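Long-range contact in FG41 Malonate Semialdehyde Decarboxylase (Coryneform bacterium, PDB 4LHP), which belongs to the tautomerase superfamily of small enzymes with an amino-terminal proline and forms a trimer: residues A[1-13]-A[62-74]. Numbering follows the deposited sequence.
Sequences PLIRIDLTSDRSR and SPSVVIIHVFTQA. With PO4 (phosphate ion), chain M.
Where the ladder of backbone bonds between strands 2-8 and 66-73 gives out, a water bridges the segments, donating to T8 OG1 and V65 O and accepting from R11 NE. The two strands are the central antiparallel pair of the mixed four-stranded sheet of the tautomerase fold, which is built from beta-alpha-beta units, and are flanked by 39-45 and 102-109. L2, R4 and D6 form hydrogen-bonded pairs with F71, H69 and I67, the straightest bond running from I67 N to D6 O (2.8 Å, 174°).

On the face carrying I3, I5, I68 and V70, which helix 13-31 covers in part, I3 CD1 lies alongside V70 CG2, and I68 CD1 presses tightly on I5 CG2 at 3.5 Å. The face bearing R4, H69 and F71 looks onto the neighbouring subunits. There R4 CG lies anti to the carbonyl carbon (chi1 -58°), and the chain then runs extended to NE, which carries CD past F71 CE1 at 3.8 Å; the guanidinium, nearly perpendicular to the ring, reaches D6 of the second subunit in a salt bridge. F71 CZ also sits over the H69 ring.

A phosphate ion lies beside P1, its O1 3.0 Å from P1 N, and T72 OG1 donates to its O2. At the far end D10 joins the segments, its OD1 accepting from T8 OG1 and its OD2 from S64 OG, while R11 NH2 meets a lone pair of S64 O, in the carbonyl plane, at 2.8 Å.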
ATOM      1  N   PRO A   1       3.922  10.786  -8.288  1.00 16.95           N
ATOM      2  CA  PRO A   1       3.062   9.899  -7.503  1.00 14.78           C
ATOM      3  C   PRO A   1       3.362   8.434  -7.793  1.00 12.96           C
ATOM      4  O   PRO A   1       3.801   8.110  -8.896  1.00 17.74           O
ATOM      5  CB  PRO A   1       1.674  10.244  -8.025  1.00 20.13           C
ATOM      6  CG  PRO A   1       1.917  10.506  -9.474  1.00 17.22           C
ATOM      7  CD  PRO A   1       3.263  11.199  -9.541  1.00 20.91           C
ATOM      8  N   LEU A   2       3.133   7.563  -6.815  1.00 16.13           N
ATOM      9  CA  LEU A   2       3.214   6.125  -7.037  1.00 13.30           C
ATOM     10  C   LEU A   2       1.804   5.553  -7.070  1.00 12.68           C
ATOM     11  O   LEU A   2       1.040   5.712  -6.120  1.00 15.42           O
ATOM     12  CB  LEU A   2       4.035   5.449  -5.939  1.00 11.59           C
ATOM     13  CG  LEU A   2       4.056   3.918  -5.965  1.00  9.43           C
ATOM     14  CD1 LEU A   2       4.752   3.392  -7.210  1.00 12.41           C
ATOM     15  CD2 LEU A   2       4.719   3.374  -4.710  1.00 18.88           C
ATOM     16  N   ILE A   3       1.460   4.895  -8.172  1.00 16.09           N
ATOM     17  CA  ILE A   3       0.118   4.354  -8.349  1.00 16.57           C
ATOM     18  C   ILE A   3       0.116   2.837  -8.200  1.00 18.93           C
ATOM     19  O   ILE A   3       0.768   2.131  -8.968  1.00 17.52           O
ATOM     20  CB  ILE A   3      -0.440   4.679  -9.747  1.00 17.87           C
ATOM     21  CG1 ILE A   3      -0.130   6.128 -10.137  1.00 16.07           C
ATOM     22  CG2 ILE A   3      -1.934   4.401  -9.801  1.00 13.29           C
ATOM     23  CD1 ILE A   3      -0.676   7.160  -9.178  1.00 16.49           C
ATOM     24  N   ARG A   4      -0.616   2.335  -7.211  1.00 17.18           N
ATOM     25  CA  ARG A   4      -0.844   0.899  -7.103  1.00 16.25           C
ATOM     26  C   ARG A   4      -2.174   0.549  -7.756  1.00 14.60           C
ATOM     27  O   ARG A   4      -3.237   0.919  -7.258  1.00 21.04           O
ATOM     28  CB  ARG A   4      -0.846   0.447  -5.640  1.00 12.19           C
ATOM     29  CG  ARG A   4       0.437   0.761  -4.898  1.00 18.05           C
ATOM     30  CD  ARG A   4       0.506   0.042  -3.560  1.00 15.37           C
ATOM     31  NE  ARG A   4       1.836   0.147  -2.964  1.00 14.08           N
ATOM     32  CZ  ARG A   4       2.801  -0.763  -3.094  1.00 23.65           C
ATOM     33  NH1 ARG A   4       2.602  -1.871  -3.790  1.00 17.84           N
ATOM     34  NH2 ARG A   4       3.978  -0.574  -2.521  1.00 21.97           N
ATOM     35  N   ILE A   5      -2.111  -0.159  -8.878  1.00 15.78           N
ATOM     36  CA  ILE A   5      -3.316  -0.582  -9.580  1.00 15.92           C
ATOM     37  C   ILE A   5      -3.551  -2.072  -9.379  1.00 16.79           C
ATOM     38  O   ILE A   5      -2.804  -2.902  -9.896  1.00 19.38           O
ATOM     39  CB  ILE A   5      -3.224  -0.305 -11.088  1.00 24.00           C
ATOM     40  CG1 ILE A   5      -2.854   1.158 -11.337  1.00 16.27           C
ATOM     41  CG2 ILE A   5      -4.544  -0.656 -11.770  1.00 15.15           C
ATOM     42  CD1 ILE A   5      -2.562   1.477 -12.786  1.00 20.35           C
ATOM     43  N   ASP A   6      -4.587  -2.404  -8.617  1.00 13.31           N
ATOM     44  CA  ASP A   6      -4.964  -3.795  -8.407  1.00 19.46           C
ATOM     45  C   ASP A   6      -6.243  -4.114  -9.169  1.00 20.14           C
ATOM     46  O   ASP A   6      -7.289  -3.507  -8.937  1.00 15.20           O
ATOM     47  CB  ASP A   6      -5.147  -4.087  -6.916  1.00 21.45           C
ATOM     48  CG  ASP A   6      -3.829  -4.123  -6.161  1.00 24.25           C
ATOM     49  OD1 ASP A   6      -3.322  -5.233  -5.898  1.00 18.04           O
ATOM     50  OD2 ASP A   6      -3.300  -3.041  -5.830  1.00 18.82           O
ATOM     51  N   LEU A   7      -6.146  -5.070 -10.084  1.00 19.82           N
ATOM     52  CA  LEU A   7      -7.277  -5.461 -10.911  1.00 26.17           C
ATOM     53  C   LEU A   7      -7.327  -6.983 -10.985  1.00 23.92           C
ATOM     54  O   LEU A   7      -6.707  -7.659 -10.166  1.00 22.00           O
ATOM     55  CB  LEU A   7      -7.173  -4.813 -12.294  1.00 20.04           C
ATOM     56  CG  LEU A   7      -5.768  -4.719 -12.892  1.00 22.28           C
ATOM     57  CD1 LEU A   7      -5.184  -6.101 -13.114  1.00 28.67           C
ATOM     58  CD2 LEU A   7      -5.793  -3.926 -14.189  1.00 30.74           C
ATOM     59  N   THR A   8      -8.060  -7.527 -11.950  1.00 22.30           N
ATOM     60  CA  THR A   8      -8.304  -8.964 -11.980  1.00 21.66           C
ATOM     61  C   THR A   8      -7.750  -9.650 -13.228  1.00 21.24           C
ATOM     62  O   THR A   8      -7.639  -9.042 -14.292  1.00 20.01           O
ATOM     63  CB  THR A   8      -9.800  -9.253 -11.860  1.00 23.85           C
ATOM     64  OG1 THR A   8     -10.508  -8.545 -12.884  1.00 17.83           O
ATOM     65  CG2 THR A   8     -10.309  -8.804 -10.499  1.00 19.03           C
ATOM     66  N   SER A   9      -7.424 -10.931 -13.085  1.00 26.79           N
ATOM     67  CA  SER A   9      -6.707 -11.676 -14.117  1.00 24.12           C
ATOM     68  C   SER A   9      -7.535 -11.974 -15.367  1.00 25.72           C
ATOM     69  O   SER A   9      -6.979 -12.325 -16.407  1.00 21.43           O
ATOM     70  CB  SER A   9      -6.148 -12.981 -13.537  1.00 29.70           C
ATOM     71  OG  SER A   9      -7.139 -13.716 -12.841  1.00 30.07           O
ATOM     72  N   ASP A  10      -8.855 -11.839 -15.271  1.00 23.92           N
ATOM     73  CA  ASP A  10      -9.720 -12.053 -16.430  1.00 27.87           C
ATOM     74  C   ASP A  10      -9.517 -10.968 -17.486  1.00 23.25           C
ATOM     75  O   ASP A  10      -9.881 -11.151 -18.647  1.00 24.39           O
ATOM     76  CB  ASP A  10     -11.190 -12.107 -16.010  1.00 20.62           C
ATOM     77  CG  ASP A  10     -11.627 -10.872 -15.256  1.00 25.53           C
ATOM     78  OD1 ASP A  10     -11.197 -10.704 -14.095  1.00 30.03           O
ATOM     79  OD2 ASP A  10     -12.406 -10.076 -15.819  1.00 24.73           O
ATOM     80  N   ARG A  11      -8.944  -9.838 -17.082  1.00 20.27           N
ATOM     81  CA  ARG A  11      -8.642  -8.764 -18.022  1.00 26.38           C
ATOM     82  C   ARG A  11      -7.348  -9.074 -18.762  1.00 28.57           C
ATOM     83  O   ARG A  11      -6.373  -9.530 -18.162  1.00 28.51           O
ATOM     84  CB  ARG A  11      -8.534  -7.419 -17.299  1.00 23.79           C
ATOM     85  CG  ARG A  11      -9.849  -6.935 -16.709  1.00 22.13           C
ATOM     86  CD  ARG A  11      -9.762  -5.489 -16.242  1.00 20.69           C
ATOM     87  NE  ARG A  11     -11.011  -5.035 -15.636  1.00 17.88           N
ATOM     88  CZ  ARG A  11     -12.039  -4.521 -16.309  1.00 21.51           C
ATOM     89  NH1 ARG A  11     -11.990  -4.386 -17.628  1.00 24.33           N
ATOM     90  NH2 ARG A  11     -13.127  -4.142 -15.656  1.00 23.10           N
ATOM     91  N   SER A  12      -7.345  -8.831 -20.068  1.00 24.95           N
ATOM     92  CA  SER A  12      -6.194  -9.153 -20.898  1.00 32.29           C
ATOM     93  C   SER A  12      -4.970  -8.357 -20.462  1.00 34.09           C
ATOM     94  O   SER A  12      -5.089  -7.217 -20.014  1.00 27.83           O
ATOM     95  CB  SER A  12      -6.497  -8.853 -22.366  1.00 30.21           C
ATOM     96  OG  SER A  12      -6.547  -7.457 -22.599  1.00 28.81           O
ATOM     97  N   ARG A  13      -3.797  -8.968 -20.592  1.00 30.30           N
ATOM     98  CA  ARG A  13      -2.544  -8.267 -20.355  1.00 35.54           C
ATOM     99  C   ARG A  13      -2.555  -6.949 -21.120  1.00 27.71           C
ATOM    100  O   ARG A  13      -2.108  -5.919 -20.613  1.00 25.07           O
ATOM    101  CB  ARG A  13      -1.348  -9.124 -20.775  1.00 20.00           C
ATOM    102  N   SER A  62     -19.265  -5.510 -11.469  1.00 22.78           N
ATOM    103  CA  SER A  62     -18.846  -6.776 -12.041  1.00 18.64           C
ATOM    104  C   SER A  62     -17.707  -7.311 -11.186  1.00 23.65           C
ATOM    105  O   SER A  62     -17.148  -6.580 -10.369  1.00 22.53           O
ATOM    106  CB  SER A  62     -18.389  -6.596 -13.489  1.00 20.81           C
ATOM    107  OG  SER A  62     -17.072  -6.075 -13.572  1.00 34.29           O
ATOM    108  N   PRO A  63     -17.362  -8.590 -11.360  1.00 20.75           N
ATOM    109  CA  PRO A  63     -16.209  -9.134 -10.639  1.00 19.36           C
ATOM    110  C   PRO A  63     -14.907  -8.460 -11.062  1.00 23.76           C
ATOM    111  O   PRO A  63     -13.937  -8.469 -10.306  1.00 24.72           O
ATOM    112  CB  PRO A  63     -16.203 -10.611 -11.050  1.00 29.02           C
ATOM    113  CG  PRO A  63     -17.605 -10.892 -11.504  1.00 21.61           C
ATOM    114  CD  PRO A  63     -18.067  -9.620 -12.139  1.00 19.39           C
ATOM    115  N   SER A  64     -14.891  -7.879 -12.257  1.00 18.80           N
ATOM    116  CA  SER A  64     -13.672  -7.292 -12.800  1.00 16.50           C
ATOM    117  C   SER A  64     -13.421  -5.889 -12.246  1.00 20.56           C
ATOM    118  O   SER A  64     -13.443  -4.901 -12.978  1.00 20.13           O
ATOM    119  CB  SER A  64     -13.726  -7.266 -14.330  1.00 25.04           C
ATOM    120  OG  SER A  64     -14.124  -8.525 -14.851  1.00 27.12           O
ATOM    121  N   VAL A  65     -13.166  -5.822 -10.943  1.00 18.75           N
ATOM    122  CA  VAL A  65     -12.940  -4.561 -10.249  1.00 13.36           C
ATOM    123  C   VAL A  65     -11.545  -4.016 -10.544  1.00 14.24           C
ATOM    124  O   VAL A  65     -10.606  -4.778 -10.755  1.00 17.10           O
ATOM    125  CB  VAL A  65     -13.110  -4.762  -8.727  1.00 15.64           C
ATOM    126  CG1 VAL A  65     -12.631  -3.551  -7.938  1.00 19.34           C
ATOM    127  CG2 VAL A  65     -14.566  -5.072  -8.401  1.00 18.94           C
ATOM    128  N   VAL A  66     -11.427  -2.691 -10.579  1.00 16.56           N
ATOM    129  CA  VAL A  66     -10.137  -2.029 -10.730  1.00 13.89           C
ATOM    130  C   VAL A  66      -9.966  -0.992  -9.625  1.00 17.00           C
ATOM    131  O   VAL A  66     -10.687   0.003  -9.572  1.00 13.95           O
ATOM    132  CB  VAL A  66     -10.006  -1.346 -12.102  1.00 21.89           C
ATOM    133  CG1 VAL A  66      -8.715  -0.539 -12.178  1.00 19.72           C
ATOM    134  CG2 VAL A  66     -10.072  -2.385 -13.213  1.00 21.89           C
ATOM    135  N   ILE A  67      -9.005  -1.242  -8.742  1.00 16.89           N
ATOM    136  CA  ILE A  67      -8.761  -0.379  -7.593  1.00 15.10           C
ATOM    137  C   ILE A  67      -7.474   0.411  -7.791  1.00 13.08           C
ATOM    138  O   ILE A  67      -6.402  -0.165  -7.973  1.00 18.28           O
ATOM    139  CB  ILE A  67      -8.683  -1.207  -6.294  1.00 15.58           C
ATOM    140  CG1 ILE A  67     -10.064  -1.782  -5.969  1.00 18.44           C
ATOM    141  CG2 ILE A  67      -8.181  -0.355  -5.137  1.00 12.09           C
ATOM    142  CD1 ILE A  67     -10.081  -2.738  -4.805  1.00 18.27           C
ATOM    143  N   ILE A  68      -7.597   1.735  -7.760  1.00 18.82           N
ATOM    144  CA  ILE A  68      -6.468   2.633  -7.976  1.00 19.12           C
ATOM    145  C   ILE A  68      -6.109   3.339  -6.679  1.00 15.74           C
ATOM    146  O   ILE A  68      -6.888   4.138  -6.167  1.00 15.87           O
ATOM    147  CB  ILE A  68      -6.806   3.719  -9.021  1.00 19.91           C
ATOM    148  CG1 ILE A  68      -7.403   3.088 -10.280  1.00 20.89           C
ATOM    149  CG2 ILE A  68      -5.564   4.547  -9.355  1.00 15.86           C
ATOM    150  CD1 ILE A  68      -6.502   2.072 -10.926  1.00 26.14           C
ATOM    151  N   HIS A  69      -4.928   3.044  -6.150  1.00 18.13           N
ATOM    152  CA  HIS A  69      -4.463   3.691  -4.931  1.00 13.34           C
ATOM    153  C   HIS A  69      -3.347   4.665  -5.282  1.00 16.81           C
ATOM    154  O   HIS A  69      -2.237   4.260  -5.620  1.00 15.28           O
ATOM    155  CB  HIS A  69      -3.980   2.653  -3.915  1.00 15.87           C
ATOM    156  CG  HIS A  69      -3.970   3.152  -2.503  1.00 16.61           C
ATOM    157  ND1 HIS A  69      -4.030   2.311  -1.412  1.00 12.47           N
ATOM    158  CD2 HIS A  69      -3.909   4.409  -2.003  1.00 13.84           C
ATOM    159  CE1 HIS A  69      -4.006   3.028  -0.303  1.00 15.64           C
ATOM    160  NE2 HIS A  69      -3.931   4.304  -0.634  1.00 18.25           N
ATOM    161  N   VAL A  70      -3.660   5.955  -5.213  1.00 14.85           N
ATOM    162  CA  VAL A  70      -2.720   6.998  -5.594  1.00 15.32           C
ATOM    163  C   VAL A  70      -1.938   7.490  -4.384  1.00 17.58           C
ATOM    164  O   VAL A  70      -2.518   7.943  -3.397  1.00 18.66           O
ATOM    165  CB  VAL A  70      -3.449   8.187  -6.246  1.00 19.89           C
ATOM    166  CG1 VAL A  70      -2.488   9.340  -6.491  1.00 20.00           C
ATOM    167  CG2 VAL A  70      -4.108   7.750  -7.546  1.00 13.31           C
ATOM    168  N   PHE A  71      -0.617   7.380  -4.464  1.00 12.56           N
ATOM    169  CA  PHE A  71       0.266   7.891  -3.423  1.00 15.94           C
ATOM    170  C   PHE A  71       0.980   9.129  -3.950  1.00 13.59           C
ATOM    171  O   PHE A  71       1.855   9.030  -4.806  1.00 13.08           O
ATOM    172  CB  PHE A  71       1.272   6.820  -3.003  1.00 14.29           C
ATOM    173  CG  PHE A  71       0.651   5.663  -2.270  1.00 10.53           C
ATOM    174  CD1 PHE A  71       0.153   4.570  -2.963  1.00 14.54           C
ATOM    175  CD2 PHE A  71       0.561   5.671  -0.888  1.00 11.59           C
ATOM    176  CE1 PHE A  71      -0.422   3.506  -2.289  1.00 12.96           C
ATOM    177  CE2 PHE A  71      -0.011   4.609  -0.209  1.00 18.00           C
ATOM    178  CZ  PHE A  71      -0.504   3.526  -0.911  1.00 16.10           C
ATOM    179  N   THR A  72       0.601  10.294  -3.435  1.00 13.66           N
ATOM    180  CA  THR A  72       1.043  11.559  -4.007  1.00 17.47           C
ATOM    181  C   THR A  72       1.326  12.596  -2.923  1.00 21.42           C
ATOM    182  O   THR A  72       0.882  12.457  -1.784  1.00 15.55           O
ATOM    183  CB  THR A  72      -0.027  12.123  -4.958  1.00 18.41           C
ATOM    184  OG1 THR A  72       0.541  13.143  -5.787  1.00 21.56           O
ATOM    185  CG2 THR A  72      -1.196  12.697  -4.169  1.00 19.14           C
ATOM    186  N   GLN A  73       2.058  13.644  -3.286  1.00 19.11           N
ATOM    187  CA  GLN A  73       2.388  14.702  -2.338  1.00 18.85           C
ATOM    188  C   GLN A  73       1.129  15.429  -1.877  1.00 22.02           C
ATOM    189  O   GLN A  73       0.201  15.642  -2.656  1.00 20.59           O
ATOM    190  CB  GLN A  73       3.343  15.720  -2.967  1.00 22.79           C
ATOM    191  CG  GLN A  73       4.609  15.133  -3.562  1.00 25.04           C
ATOM    192  CD  GLN A  73       5.539  16.206  -4.090  1.00 30.31           C
ATOM    193  OE1 GLN A  73       5.897  17.137  -3.371  1.00 30.01           O
ATOM    194  NE2 GLN A  73       5.924  16.091  -5.354  1.00 39.44           N
ATOM    195  N   ALA A  74       1.104  15.808  -0.603  1.00 17.18           N
ATOM    196  CA  ALA A  74       0.041  16.655  -0.081  1.00 22.94           C
ATOM    197  C   ALA A  74       0.064  17.988  -0.816  1.00 22.25           C
ATOM    198  O   ALA A  74       1.091  18.378  -1.373  1.00 14.30           O
ATOM    199  CB  ALA A  74       0.231  16.879   1.410  1.00 21.32           C
TER
HETATM  200  P   PO4 M 201       3.549  13.839  -7.088  1.00 60.06           P
HETATM  201  O1  PO4 M 201       4.676  13.682  -8.085  1.00 48.88           O
HETATM  202  O2  PO4 M 201       2.241  13.456  -7.739  1.00 52.91           O
HETATM  203  O3  PO4 M 201       3.800  12.941  -5.898  1.00 42.85           O
HETATM  204  O4  PO4 M 201       3.477  15.281  -6.641  1.00 53.97           O
HETATM  205  O   HOH W   1     -10.404  -5.844 -13.143  1.00 18.76           O